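PDB 5EUF: protease from Helicobacter pylori, which probably works as a zinc-dependent M16 peptidase that cleaves the cytoplasmic domain of human junctional adhesion molecule A, weakening the gastric epithelial barrier. Local coordinates for residues I51-E56 with Q128-E133; L58-T63 with S82-S87; W136-S141 with T163-M168. All coordinates share one frame; numbering follows the deposited sequence.

All three contacts lie near one zinc ion, but differ in depth and chemistry. Contact 1 is largely buried and joins helix 51-58 to helix 120-139 through metal coordination backed by apolar packing. Contact 2 lies at the surface, where the loop after helix 51-58 rests a phenylalanine against strand 81-86, outermost in its sheet within this chain; Thr86 of that strand in turn probably hydrogen-bonds Glu56. Contact 3, partly buried, returns to helix 120-139 and sets its C-terminal end against the turn 163-166 by van der Waals contact. Contacts 1 and 3 thus share a helix, and Pro164 O packs on CB of His53.

Contact 1 (I51-E56 with Q128-E133); sequences IAHMLE and QVVAEE. With ZN (zinc ion), chain G.
His53 and Glu133 reach toward each other from two separate helices and meet at a zinc ion. The helical segments run at 118° to each other with axes 10.8 Å apart, so neither backbone comes close and long side chains must span the interval. In His53, CB leads off the helix toward the partner, and CG stands anti to the backbone N (chi1 178°), which carries the imidazole out between the helices. Beyond CG the ring has two different borders. On one, ND1 passes CG2 of Val130 at 3.7 Å, the methyl lying at the ring edge, and CE1 lies beside Glu133 OE2 because both groups converge on the zinc. On the other, CD2 packs against Thr86 of strand 81-86. At the tip, NE2 binds the zinc at 2.4 Å. The metal's other bond seen here comes from Glu133 OE2, at 2.1 Å; this extended side chain is long enough to reach it, and its carboxylate plane is turned 72° from the imidazole. NE2 and OE2 are neighbours because they share the metal, not through a hydrogen bond. Val130, a branched apolar residue, touches two partners with its two methyls: CG2 lies against His53, while CG1 meets the selenium of selenomethionine Met54 at 4.0 Å, the two side chains crossing at about a right angle. Trp174 packs on both of these apolar residues. Glu56, the probable proton acceptor, and His57, a probable further zinc ligand, follow about one helical turn after His53. This is the inverted HxxEH zinc motif of M16 peptidases, completed by a glutamate from a distant helix.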
ATOM      1  N   ILE B  51     -10.245  -1.375 -10.358  1.00 34.87           N
ATOM      2  CA  ILE B  51     -10.490  -1.485 -11.793  1.00 30.78           C
ATOM      3  C   ILE B  51     -11.207  -2.786 -12.139  1.00 30.01           C
ATOM      4  O   ILE B  51     -12.106  -2.805 -12.980  1.00 35.96           O
ATOM      5  CB  ILE B  51      -9.174  -1.393 -12.596  1.00 33.19           C
ATOM      6  CG1 ILE B  51      -8.559   0.000 -12.444  1.00 35.51           C
ATOM      7  CG2 ILE B  51      -9.411  -1.693 -14.067  1.00 26.44           C
ATOM      8  CD1 ILE B  51      -7.373   0.248 -13.350  1.00 32.64           C
ATOM      9  N   ALA B  52     -10.810  -3.870 -11.479  1.00 34.50           N
ATOM     10  CA  ALA B  52     -11.443  -5.168 -11.687  1.00 29.97           C
ATOM     11  C   ALA B  52     -12.942  -5.080 -11.410  1.00 30.76           C
ATOM     12  O   ALA B  52     -13.751  -5.692 -12.109  1.00 27.15           O
ATOM     13  CB  ALA B  52     -10.794  -6.226 -10.806  1.00 12.32           C
ATOM     14  N   HIS B  53     -13.294  -4.297 -10.394  1.00 26.59           N
ATOM     15  CA  HIS B  53     -14.682  -4.072 -10.013  1.00 13.64           C
ATOM     16  C   HIS B  53     -15.412  -3.166 -11.003  1.00 21.26           C
ATOM     17  O   HIS B  53     -16.590  -3.372 -11.282  1.00 26.78           O
ATOM     18  CB  HIS B  53     -14.747  -3.472  -8.608  1.00 26.35           C
ATOM     19  CG  HIS B  53     -16.135  -3.154  -8.144  1.00 25.99           C
ATOM     20  ND1 HIS B  53     -16.670  -1.886  -8.216  1.00 28.74           N
ATOM     21  CD2 HIS B  53     -17.092  -3.935  -7.590  1.00 35.87           C
ATOM     22  CE1 HIS B  53     -17.899  -1.900  -7.732  1.00 36.78           C
ATOM     23  NE2 HIS B  53     -18.180  -3.131  -7.347  1.00 55.47           N
HETATM   24  N   MSE B  54     -14.712  -2.162 -11.526  1.00 19.46           N
HETATM   25  CA  MSE B  54     -15.294  -1.261 -12.521  1.00 21.58           C
HETATM   26  C   MSE B  54     -15.714  -2.034 -13.770  1.00 33.96           C
HETATM   27  O   MSE B  54     -16.779  -1.783 -14.337  1.00 30.51           O
HETATM   28  CB  MSE B  54     -14.306  -0.149 -12.889  1.00 15.99           C
HETATM   29  CG  MSE B  54     -14.731   0.735 -14.067  1.00 16.99           C
HETATM   30 SE   MSE B  54     -16.221   1.954 -13.702  0.54 35.30          SE
HETATM   31  CE  MSE B  54     -16.229   2.934 -15.385  1.00 65.93           C
ATOM     32  N   LEU B  55     -14.877  -2.985 -14.180  1.00 29.69           N
ATOM     33  CA  LEU B  55     -15.155  -3.823 -15.343  1.00 30.29           C
ATOM     34  C   LEU B  55     -16.456  -4.612 -15.206  1.00 34.45           C
ATOM     35  O   LEU B  55     -17.091  -4.946 -16.204  1.00 46.77           O
ATOM     36  CB  LEU B  55     -13.999  -4.789 -15.591  1.00 25.63           C
ATOM     37  CG  LEU B  55     -12.766  -4.193 -16.262  1.00 29.26           C
ATOM     38  CD1 LEU B  55     -11.714  -5.266 -16.483  1.00 14.12           C
ATOM     39  CD2 LEU B  55     -13.156  -3.539 -17.575  1.00 23.33           C
ATOM     40  N   GLU B  56     -16.841  -4.916 -13.971  1.00 31.91           N
ATOM     41  CA  GLU B  56     -18.112  -5.582 -13.718  1.00 36.47           C
ATOM     42  C   GLU B  56     -19.265  -4.718 -14.218  1.00 50.50           C
ATOM     43  O   GLU B  56     -20.196  -5.215 -14.855  1.00 51.41           O
ATOM     44  CB  GLU B  56     -18.281  -5.888 -12.226  1.00 31.38           C
ATOM     45  CG  GLU B  56     -19.664  -6.402 -11.851  1.00 43.05           C
ATOM     46  CD  GLU B  56     -19.856  -6.541 -10.353  1.00 51.22           C
ATOM     47  OE1 GLU B  56     -18.842  -6.619  -9.626  1.00 58.41           O
ATOM     48  OE2 GLU B  56     -21.021  -6.565  -9.902  1.00 51.04           O
ATOM     49  N   GLN B 128     -18.589   7.836 -12.322  1.00 60.98           N
ATOM     50  CA  GLN B 128     -19.283   8.639 -11.325  1.00 55.00           C
ATOM     51  C   GLN B 128     -20.199   7.766 -10.482  1.00 42.64           C
ATOM     52  O   GLN B 128     -20.388   8.021  -9.293  1.00 49.03           O
ATOM     53  CB  GLN B 128     -20.078   9.761 -11.989  1.00 66.68           C
ATOM     54  CG  GLN B 128     -19.227  10.946 -12.395  1.00 73.77           C
ATOM     55  CD  GLN B 128     -18.490  11.551 -11.218  1.00 73.90           C
ATOM     56  OE1 GLN B 128     -19.025  11.631 -10.110  1.00 81.28           O
ATOM     57  NE2 GLN B 128     -17.253  11.972 -11.447  1.00 70.65           N
ATOM     58  N   VAL B 129     -20.758   6.732 -11.102  1.00 32.35           N
ATOM     59  CA  VAL B 129     -21.621   5.792 -10.398  1.00 43.09           C
ATOM     60  C   VAL B 129     -20.824   5.008  -9.364  1.00 48.99           C
ATOM     61  O   VAL B 129     -21.217   4.918  -8.200  1.00 54.12           O
ATOM     62  CB  VAL B 129     -22.307   4.807 -11.369  1.00 44.01           C
ATOM     63  CG1 VAL B 129     -23.137   3.789 -10.600  1.00 23.59           C
ATOM     64  CG2 VAL B 129     -23.167   5.559 -12.372  1.00 37.79           C
ATOM     65  N   VAL B 130     -19.693   4.449  -9.786  1.00 45.15           N
ATOM     66  CA  VAL B 130     -18.861   3.662  -8.885  1.00 41.36           C
ATOM     67  C   VAL B 130     -18.169   4.584  -7.881  1.00 44.29           C
ATOM     68  O   VAL B 130     -17.700   4.136  -6.835  1.00 56.38           O
ATOM     69  CB  VAL B 130     -17.818   2.822  -9.658  1.00 49.88           C
ATOM     70  CG1 VAL B 130     -16.694   3.694 -10.171  1.00 54.50           C
ATOM     71  CG2 VAL B 130     -17.269   1.711  -8.777  1.00 68.94           C
ATOM     72  N   ALA B 131     -18.120   5.874  -8.195  1.00 39.78           N
ATOM     73  CA  ALA B 131     -17.646   6.864  -7.238  1.00 36.61           C
ATOM     74  C   ALA B 131     -18.680   7.037  -6.131  1.00 51.61           C
ATOM     75  O   ALA B 131     -18.328   7.198  -4.962  1.00 54.83           O
ATOM     76  CB  ALA B 131     -17.364   8.190  -7.923  1.00 38.71           C
ATOM     77  N   GLU B 132     -19.957   7.000  -6.508  1.00 52.92           N
ATOM     78  CA  GLU B 132     -21.044   7.045  -5.533  1.00 54.79           C
ATOM     79  C   GLU B 132     -21.033   5.780  -4.685  1.00 56.61           C
ATOM     80  O   GLU B 132     -21.209   5.835  -3.468  1.00 54.61           O
ATOM     81  CB  GLU B 132     -22.404   7.198  -6.221  1.00 59.40           C
ATOM     82  CG  GLU B 132     -22.539   8.424  -7.107  1.00 66.99           C
ATOM     83  CD  GLU B 132     -22.282   9.716  -6.364  1.00 70.46           C
ATOM     84  OE1 GLU B 132     -23.023  10.011  -5.402  1.00 69.50           O
ATOM     85  OE2 GLU B 132     -21.334  10.436  -6.744  1.00 69.58           O
ATOM     86  N   GLU B 133     -20.819   4.644  -5.344  1.00 61.73           N
ATOM     87  CA  GLU B 133     -20.790   3.346  -4.675  1.00 63.71           C
ATOM     88  C   GLU B 133     -19.684   3.305  -3.627  1.00 64.76           C
ATOM     89  O   GLU B 133     -19.794   2.608  -2.618  1.00 67.82           O
ATOM     90  CB  GLU B 133     -20.603   2.219  -5.697  1.00 66.69           C
ATOM     91  CG  GLU B 133     -20.707   0.810  -5.118  1.00 72.28           C
ATOM     92  CD  GLU B 133     -20.577  -0.276  -6.178  1.00 73.35           C
ATOM     93  OE1 GLU B 133     -20.760   0.029  -7.377  1.00 71.05           O
ATOM     94  OE2 GLU B 133     -20.289  -1.436  -5.810  1.00 58.53           O
TER
HETATM   95 ZN    ZN G 502     -20.580  -3.001  -7.231  0.87 91.95          ZN

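Contact 2 (L58-T63 with S82-S87); sequences LNFKST and SNASTS
The phenyl ring of Phe60 meets the strand segment by its edge: the methyl group of Ala84 lies in the ring plane, with CB 3.9 Å from CE2 and equally far from CZ. Ser82 OG stands more loosely nearby, 4.5 Å from CE1. Outside the two segments, Phe60 also pairs edge-to-face with Phe71 of helix 70-77, so the ring bridges that helix and the strand. Its placement starts in the backbone. A type I turn from Leu58 to Lys61, closed by Lys61 N to Leu58 O at 3.0 Å, begins on the last residue of helix 51-58, and Phe60 is its third residue. With CG anti to the carbonyl carbon (chi1 -60°), the ring projects from the turn to the strand. In strand 81-86, Ser82 and Ala84 point toward the loop and Asn83 points away; Asn83 OD1 takes a weak hydrogen bond from Ala84 N at 2.8 Å. A small alanine suits its position because its methyl touches both the Phe60 ring edge and the side chain of Glu56. The strand pairs with strand 91-98, and Ala84's side chain is about 8 Å from the zinc at nearest atoms. No hydrogen bond crosses between the segments: a flat hydrocarbon edge and small side chains join loop to strand by apolar and van der Waals contact, which limits how closely the two approach but imposes little directionality.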
ATOM      1  N   LEU B  58     -18.986  -2.217 -16.456  1.00 37.98           N
ATOM      2  CA  LEU B  58     -18.821  -1.945 -17.880  1.00 39.60           C
ATOM      3  C   LEU B  58     -19.117  -3.163 -18.751  1.00 30.10           C
ATOM      4  O   LEU B  58     -19.350  -3.033 -19.953  1.00 27.53           O
ATOM      5  CB  LEU B  58     -17.404  -1.439 -18.163  1.00 35.66           C
ATOM      6  CG  LEU B  58     -17.046  -0.085 -17.547  1.00 31.79           C
ATOM      7  CD1 LEU B  58     -15.649   0.345 -17.960  1.00 35.79           C
ATOM      8  CD2 LEU B  58     -18.072   0.964 -17.941  1.00 35.80           C
ATOM      9  N   ASN B  59     -19.114  -4.343 -18.140  1.00 36.27           N
ATOM     10  CA  ASN B  59     -19.340  -5.585 -18.875  1.00 39.86           C
ATOM     11  C   ASN B  59     -20.758  -5.677 -19.443  1.00 35.12           C
ATOM     12  O   ASN B  59     -21.027  -6.466 -20.348  1.00 32.99           O
ATOM     13  CB  ASN B  59     -19.054  -6.789 -17.975  1.00 38.84           C
ATOM     14  CG  ASN B  59     -18.668  -8.028 -18.763  1.00 64.68           C
ATOM     15  OD1 ASN B  59     -17.568  -8.108 -19.313  1.00 79.58           O
ATOM     16  ND2 ASN B  59     -19.568  -9.005 -18.813  1.00 65.47           N
ATOM     17  N   PHE B  60     -21.660  -4.858 -18.914  1.00 37.72           N
ATOM     18  CA  PHE B  60     -23.044  -4.851 -19.372  1.00 36.98           C
ATOM     19  C   PHE B  60     -23.338  -3.624 -20.229  1.00 38.95           C
ATOM     20  O   PHE B  60     -24.490  -3.218 -20.382  1.00 38.07           O
ATOM     21  CB  PHE B  60     -23.996  -4.915 -18.178  1.00 21.89           C
ATOM     22  CG  PHE B  60     -23.813  -6.143 -17.338  1.00 33.54           C
ATOM     23  CD1 PHE B  60     -24.393  -7.345 -17.711  1.00 45.83           C
ATOM     24  CD2 PHE B  60     -23.046  -6.103 -16.188  1.00 40.31           C
ATOM     25  CE1 PHE B  60     -24.220  -8.483 -16.947  1.00 48.54           C
ATOM     26  CE2 PHE B  60     -22.869  -7.238 -15.418  1.00 51.73           C
ATOM     27  CZ  PHE B  60     -23.457  -8.430 -15.799  1.00 50.77           C
ATOM     28  N   LYS B  61     -22.282  -3.040 -20.785  1.00 33.36           N
ATOM     29  CA  LYS B  61     -22.425  -1.925 -21.707  1.00 31.65           C
ATOM     30  C   LYS B  61     -22.400  -2.438 -23.142  1.00 32.06           C
ATOM     31  O   LYS B  61     -22.541  -3.639 -23.378  1.00 30.95           O
ATOM     32  CB  LYS B  61     -21.323  -0.891 -21.479  1.00 34.28           C
ATOM     33  CG  LYS B  61     -21.329  -0.285 -20.083  1.00 29.76           C
ATOM     34  CD  LYS B  61     -22.622   0.470 -19.805  1.00 40.17           C
ATOM     35  CE  LYS B  61     -22.618   1.087 -18.414  1.00 43.86           C
ATOM     36  NZ  LYS B  61     -23.877   1.830 -18.116  1.00 47.99           N
ATOM     37  N   SER B  62     -22.213  -1.531 -24.096  1.00 35.98           N
ATOM     38  CA  SER B  62     -22.341  -1.872 -25.511  1.00 34.36           C
ATOM     39  C   SER B  62     -21.247  -2.808 -26.005  1.00 27.23           C
ATOM     40  O   SER B  62     -20.103  -2.746 -25.551  1.00 35.66           O
ATOM     41  CB  SER B  62     -22.342  -0.607 -26.370  1.00 42.09           C
ATOM     42  OG  SER B  62     -21.072   0.020 -26.352  1.00 41.07           O
ATOM     43  N   THR B  63     -21.623  -3.675 -26.940  1.00 29.69           N
ATOM     44  CA  THR B  63     -20.682  -4.553 -27.625  1.00 39.28           C
ATOM     45  C   THR B  63     -20.832  -4.372 -29.135  1.00 46.91           C
ATOM     46  O   THR B  63     -21.395  -3.376 -29.591  1.00 62.58           O
ATOM     47  CB  THR B  63     -20.902  -6.030 -27.256  1.00 32.63           C
ATOM     48  OG1 THR B  63     -22.193  -6.447 -27.714  1.00 32.32           O
ATOM     49  CG2 THR B  63     -20.817  -6.227 -25.749  1.00 22.04           C
ATOM     50  N   SER B  82     -29.741 -12.412 -14.243  1.00 38.02           N
ATOM     51  CA  SER B  82     -28.297 -12.264 -14.416  1.00 33.83           C
ATOM     52  C   SER B  82     -27.681 -11.353 -13.364  1.00 38.11           C
ATOM     53  O   SER B  82     -27.969 -10.156 -13.321  1.00 50.91           O
ATOM     54  CB  SER B  82     -27.972 -11.723 -15.810  1.00 30.49           C
ATOM     55  OG  SER B  82     -28.185 -10.324 -15.880  1.00 31.60           O
ATOM     56  N   ASN B  83     -26.832 -11.925 -12.518  1.00 38.50           N
ATOM     57  CA  ASN B  83     -26.080 -11.140 -11.552  1.00 44.77           C
ATOM     58  C   ASN B  83     -24.584 -11.231 -11.831  1.00 36.52           C
ATOM     59  O   ASN B  83     -24.146 -12.031 -12.659  1.00 29.24           O
ATOM     60  CB  ASN B  83     -26.387 -11.597 -10.123  1.00 61.81           C
ATOM     61  CG  ASN B  83     -25.973 -10.572  -9.076  1.00 68.93           C
ATOM     62  OD1 ASN B  83     -25.806  -9.387  -9.382  1.00 53.27           O
ATOM     63  ND2 ASN B  83     -25.800 -11.023  -7.838  1.00 70.73           N
ATOM     64  N   ALA B  84     -23.810 -10.399 -11.145  1.00 49.32           N
ATOM     65  CA  ALA B  84     -22.360 -10.404 -11.270  1.00 16.17           C
ATOM     66  C   ALA B  84     -21.726 -10.011  -9.945  1.00 38.89           C
ATOM     67  O   ALA B  84     -22.337  -9.308  -9.142  1.00 48.97           O
ATOM     68  CB  ALA B  84     -21.916  -9.462 -12.375  1.00 16.02           C
ATOM     69  N   SER B  85     -20.498 -10.465  -9.720  1.00 27.10           N
ATOM     70  CA  SER B  85     -19.779 -10.120  -8.502  1.00 25.08           C
ATOM     71  C   SER B  85     -18.274 -10.193  -8.706  1.00 25.68           C
ATOM     72  O   SER B  85     -17.767 -11.097  -9.370  1.00 26.40           O
ATOM     73  CB  SER B  85     -20.182 -11.045  -7.355  1.00 21.54           C
ATOM     74  OG  SER B  85     -19.512 -12.289  -7.452  1.00 35.06           O
ATOM     75  N   THR B  86     -17.567  -9.232  -8.128  1.00 26.01           N
ATOM     76  CA  THR B  86     -16.113  -9.247  -8.130  1.00 29.17           C
ATOM     77  C   THR B  86     -15.604  -9.342  -6.697  1.00 26.57           C
ATOM     78  O   THR B  86     -16.091  -8.643  -5.809  1.00 22.19           O
ATOM     79  CB  THR B  86     -15.531  -7.995  -8.806  1.00 31.79           C
ATOM     80  OG1 THR B  86     -16.017  -6.824  -8.140  1.00 61.05           O
ATOM     81  CG2 THR B  86     -15.944  -7.938 -10.264  1.00 24.82           C
ATOM     82  N   SER B  87     -14.636 -10.219  -6.470  1.00 13.42           N
ATOM     83  CA  SER B  87     -14.025 -10.328  -5.154  1.00 24.46           C
ATOM     84  C   SER B  87     -12.528 -10.091  -5.258  1.00 30.56           C
ATOM     85  O   SER B  87     -12.047  -9.516  -6.235  1.00 41.71           O
ATOM     86  CB  SER B  87     -14.313 -11.694  -4.529  1.00 26.62           C
ATOM     87  OG  SER B  87     -13.822 -12.742  -5.344  1.00 29.12           O
TER

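Contact 3 (W136-S141 with T163-M168); sequences WRTDNS and TPIGFM
Thr138 and Asp139, at the C-terminal end of helix 120-139, pack against Ile165 and selenomethionine Met168 where the end of a long helix meets a type I turn in this M16 peptidase fold. The helix widens into a pi-type turn at 136-139, and the facing turn runs from Thr163 to Gly166 before helix 168-172 begins. Van der Waals packing joins Thr138 and Ile165. Their CG2 methyls meet at 3.9 Å as the side chains slide past each other in opposite directions, with a looser approach of Thr138 OG1 to Ile165 CG1 at 4.1 Å. A beta-branched residue on each side offers compact methyl groups close to the backbone. Ile165 has a wider role: its side chain comes within about 4 Å of those of His53 and Glu133 at nearest atoms, making it an apolar second-shell neighbour of the zinc site.

Backbone hydrogen bonding shapes the facing turn. Gly166 N donates to Thr163 O at 3.0 Å, and glycine suits the turn's last place because its phi is positive, 79°. Next comes Phe167, the N-cap residue of the following helix; it points away from this contact, and its ring stacks on Tyr157 of the second subunit.

The carboxylate of Asp139 has a different partner for each oxygen. OD1 forms a salt bridge with Arg134 NE, five residues earlier, which should help hold the group in place. At the other oxygen there is packing and no hydrogen bond: Met168, its flexible chain bent at chi2 (69°) and chi3, brings its terminal CE to 3.5 Å from Asp139 OD2.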
ATOM      1  N   TRP B 136     -20.842   5.996  -0.585  1.00 57.33           N
ATOM      2  CA  TRP B 136     -21.993   5.520   0.171  1.00 59.96           C
ATOM      3  C   TRP B 136     -21.696   4.265   0.986  1.00 63.52           C
ATOM      4  O   TRP B 136     -22.015   4.204   2.174  1.00 65.65           O
ATOM      5  CB  TRP B 136     -23.172   5.258  -0.769  1.00 69.57           C
ATOM      6  CG  TRP B 136     -23.927   6.502  -1.151  1.00 89.06           C
ATOM      7  CD1 TRP B 136     -23.507   7.794  -1.012  1.00 85.19           C
ATOM      8  CD2 TRP B 136     -25.243   6.568  -1.720  1.00102.77           C
ATOM      9  NE1 TRP B 136     -24.473   8.659  -1.467  1.00 89.27           N
ATOM     10  CE2 TRP B 136     -25.549   7.932  -1.906  1.00100.05           C
ATOM     11  CE3 TRP B 136     -26.189   5.607  -2.095  1.00101.66           C
ATOM     12  CZ2 TRP B 136     -26.761   8.358  -2.448  1.00 98.17           C
ATOM     13  CZ3 TRP B 136     -27.391   6.033  -2.633  1.00 93.24           C
ATOM     14  CH2 TRP B 136     -27.667   7.395  -2.805  1.00 92.48           C
ATOM     15  N   ARG B 137     -21.079   3.269   0.357  1.00 72.49           N
ATOM     16  CA  ARG B 137     -20.930   1.961   0.991  1.00 78.49           C
ATOM     17  C   ARG B 137     -19.539   1.696   1.570  1.00 74.48           C
ATOM     18  O   ARG B 137     -19.233   0.567   1.954  1.00 77.16           O
ATOM     19  CB  ARG B 137     -21.286   0.857  -0.008  1.00 84.51           C
ATOM     20  CG  ARG B 137     -22.710   0.949  -0.535  1.00 89.90           C
ATOM     21  CD  ARG B 137     -23.155  -0.353  -1.181  1.00 93.47           C
ATOM     22  NE  ARG B 137     -24.533  -0.280  -1.658  1.00102.99           N
ATOM     23  CZ  ARG B 137     -25.241  -1.330  -2.061  1.00110.65           C
ATOM     24  NH1 ARG B 137     -24.706  -2.543  -2.040  1.00108.47           N
ATOM     25  NH2 ARG B 137     -26.490  -1.167  -2.480  1.00116.15           N
ATOM     26  N   THR B 138     -18.703   2.726   1.638  1.00 67.87           N
ATOM     27  CA  THR B 138     -17.403   2.598   2.295  1.00 63.00           C
ATOM     28  C   THR B 138     -17.029   3.871   3.045  1.00 65.94           C
ATOM     29  O   THR B 138     -16.735   3.826   4.237  1.00 71.78           O
ATOM     30  CB  THR B 138     -16.274   2.262   1.296  1.00 60.20           C
ATOM     31  OG1 THR B 138     -16.588   2.813   0.013  1.00 86.12           O
ATOM     32  CG2 THR B 138     -16.103   0.759   1.162  1.00 41.46           C
ATOM     33  N   ASP B 139     -17.042   5.003   2.348  1.00 65.34           N
ATOM     34  CA  ASP B 139     -16.676   6.274   2.965  1.00 61.70           C
ATOM     35  C   ASP B 139     -17.712   6.702   3.995  1.00 65.12           C
ATOM     36  O   ASP B 139     -17.389   7.394   4.959  1.00 72.96           O
ATOM     37  CB  ASP B 139     -16.510   7.364   1.903  1.00 58.27           C
ATOM     38  CG  ASP B 139     -15.239   7.202   1.093  1.00 64.32           C
ATOM     39  OD1 ASP B 139     -14.633   6.112   1.149  1.00 64.31           O
ATOM     40  OD2 ASP B 139     -14.847   8.164   0.398  1.00 71.82           O
ATOM     41  N   ASN B 140     -18.956   6.284   3.789  1.00 66.68           N
ATOM     42  CA  ASN B 140     -20.036   6.645   4.697  1.00 68.75           C
ATOM     43  C   ASN B 140     -20.867   5.428   5.092  1.00 58.22           C
ATOM     44  O   ASN B 140     -22.099   5.468   5.083  1.00 44.74           O
ATOM     45  CB  ASN B 140     -20.927   7.716   4.064  1.00 73.91           C
ATOM     46  CG  ASN B 140     -21.583   8.610   5.095  1.00 77.81           C
ATOM     47  OD1 ASN B 140     -20.986   9.583   5.560  1.00 73.99           O
ATOM     48  ND2 ASN B 140     -22.818   8.286   5.461  1.00 78.89           N
ATOM     49  N   SER B 141     -20.175   4.344   5.434  1.00 63.81           N
ATOM     50  CA  SER B 141     -20.813   3.118   5.903  1.00 60.27           C
ATOM     51  C   SER B 141     -19.999   2.480   7.022  1.00 66.59           C
ATOM     52  O   SER B 141     -18.793   2.285   6.875  1.00 66.16           O
ATOM     53  CB  SER B 141     -20.984   2.118   4.760  1.00 43.45           C
ATOM     54  OG  SER B 141     -21.350   0.844   5.262  1.00 36.84           O
ATOM     55  N   THR B 163      -9.682  -3.612  -0.376  1.00 23.36           N
ATOM     56  CA  THR B 163     -10.829  -4.390  -0.829  1.00 15.36           C
ATOM     57  C   THR B 163     -11.159  -3.995  -2.273  1.00 23.71           C
ATOM     58  O   THR B 163     -10.728  -2.936  -2.733  1.00 19.96           O
ATOM     59  CB  THR B 163     -12.040  -4.165   0.094  1.00 22.41           C
ATOM     60  OG1 THR B 163     -12.595  -2.866  -0.145  1.00 27.94           O
ATOM     61  CG2 THR B 163     -11.618  -4.283   1.552  1.00 13.47           C
ATOM     62  N   PRO B 164     -11.906  -4.845  -3.003  1.00 13.90           N
ATOM     63  CA  PRO B 164     -12.159  -4.602  -4.433  1.00 18.80           C
ATOM     64  C   PRO B 164     -12.792  -3.248  -4.802  1.00 18.62           C
ATOM     65  O   PRO B 164     -12.834  -2.925  -5.989  1.00 14.57           O
ATOM     66  CB  PRO B 164     -13.108  -5.750  -4.820  1.00 13.29           C
ATOM     67  CG  PRO B 164     -13.537  -6.382  -3.532  1.00 46.50           C
ATOM     68  CD  PRO B 164     -12.406  -6.167  -2.593  1.00 12.84           C
ATOM     69  N   ILE B 165     -13.265  -2.473  -3.831  1.00 14.60           N
ATOM     70  CA  ILE B 165     -13.832  -1.159  -4.132  1.00 17.01           C
ATOM     71  C   ILE B 165     -12.727  -0.170  -4.518  1.00 29.78           C
ATOM     72  O   ILE B 165     -12.956   0.757  -5.296  1.00 46.74           O
ATOM     73  CB  ILE B 165     -14.652  -0.596  -2.941  1.00 30.43           C
ATOM     74  CG1 ILE B 165     -15.374   0.695  -3.336  1.00 29.17           C
ATOM     75  CG2 ILE B 165     -13.767  -0.356  -1.726  1.00 30.22           C
ATOM     76  CD1 ILE B 165     -16.363   0.532  -4.471  1.00 25.39           C
ATOM     77  N   GLY B 166     -11.527  -0.380  -3.983  1.00 15.42           N
ATOM     78  CA  GLY B 166     -10.394   0.474  -4.286  1.00 20.79           C
ATOM     79  C   GLY B 166     -10.395   1.790  -3.533  1.00 31.64           C
ATOM     80  O   GLY B 166     -11.319   2.088  -2.779  1.00 52.24           O
ATOM     81  N   PHE B 167      -9.348   2.581  -3.738  1.00 21.44           N
ATOM     82  CA  PHE B 167      -9.242   3.898  -3.119  1.00 27.84           C
ATOM     83  C   PHE B 167      -9.957   4.948  -3.961  1.00 35.18           C
ATOM     84  O   PHE B 167      -9.984   4.851  -5.187  1.00 44.37           O
ATOM     85  CB  PHE B 167      -7.774   4.278  -2.922  1.00 20.34           C
ATOM     86  CG  PHE B 167      -7.064   3.423  -1.918  1.00 17.42           C
ATOM     87  CD1 PHE B 167      -7.159   3.703  -0.565  1.00 24.61           C
ATOM     88  CD2 PHE B 167      -6.315   2.332  -2.322  1.00 19.85           C
ATOM     89  CE1 PHE B 167      -6.513   2.914   0.369  1.00 27.53           C
ATOM     90  CE2 PHE B 167      -5.665   1.538  -1.394  1.00 19.29           C
ATOM     91  CZ  PHE B 167      -5.764   1.831  -0.046  1.00 27.13           C
HETATM   92  N   MSE B 168     -10.536   5.948  -3.300  1.00 19.84           N
HETATM   93  CA  MSE B 168     -11.319   6.961  -3.999  1.00 26.14           C
HETATM   94  C   MSE B 168     -10.494   7.690  -5.055  1.00 36.19           C
HETATM   95  O   MSE B 168     -10.948   7.869  -6.185  1.00 36.29           O
HETATM   96  CB  MSE B 168     -11.909   7.972  -3.013  1.00 21.99           C
HETATM   97  CG  MSE B 168     -12.656   9.115  -3.690  1.00 23.42           C
HETATM   98 SE   MSE B 168     -14.317   8.557  -4.558  0.62 41.65          SE
HETATM   99  CE  MSE B 168     -15.501   8.687  -3.013  1.00 34.11           C
TER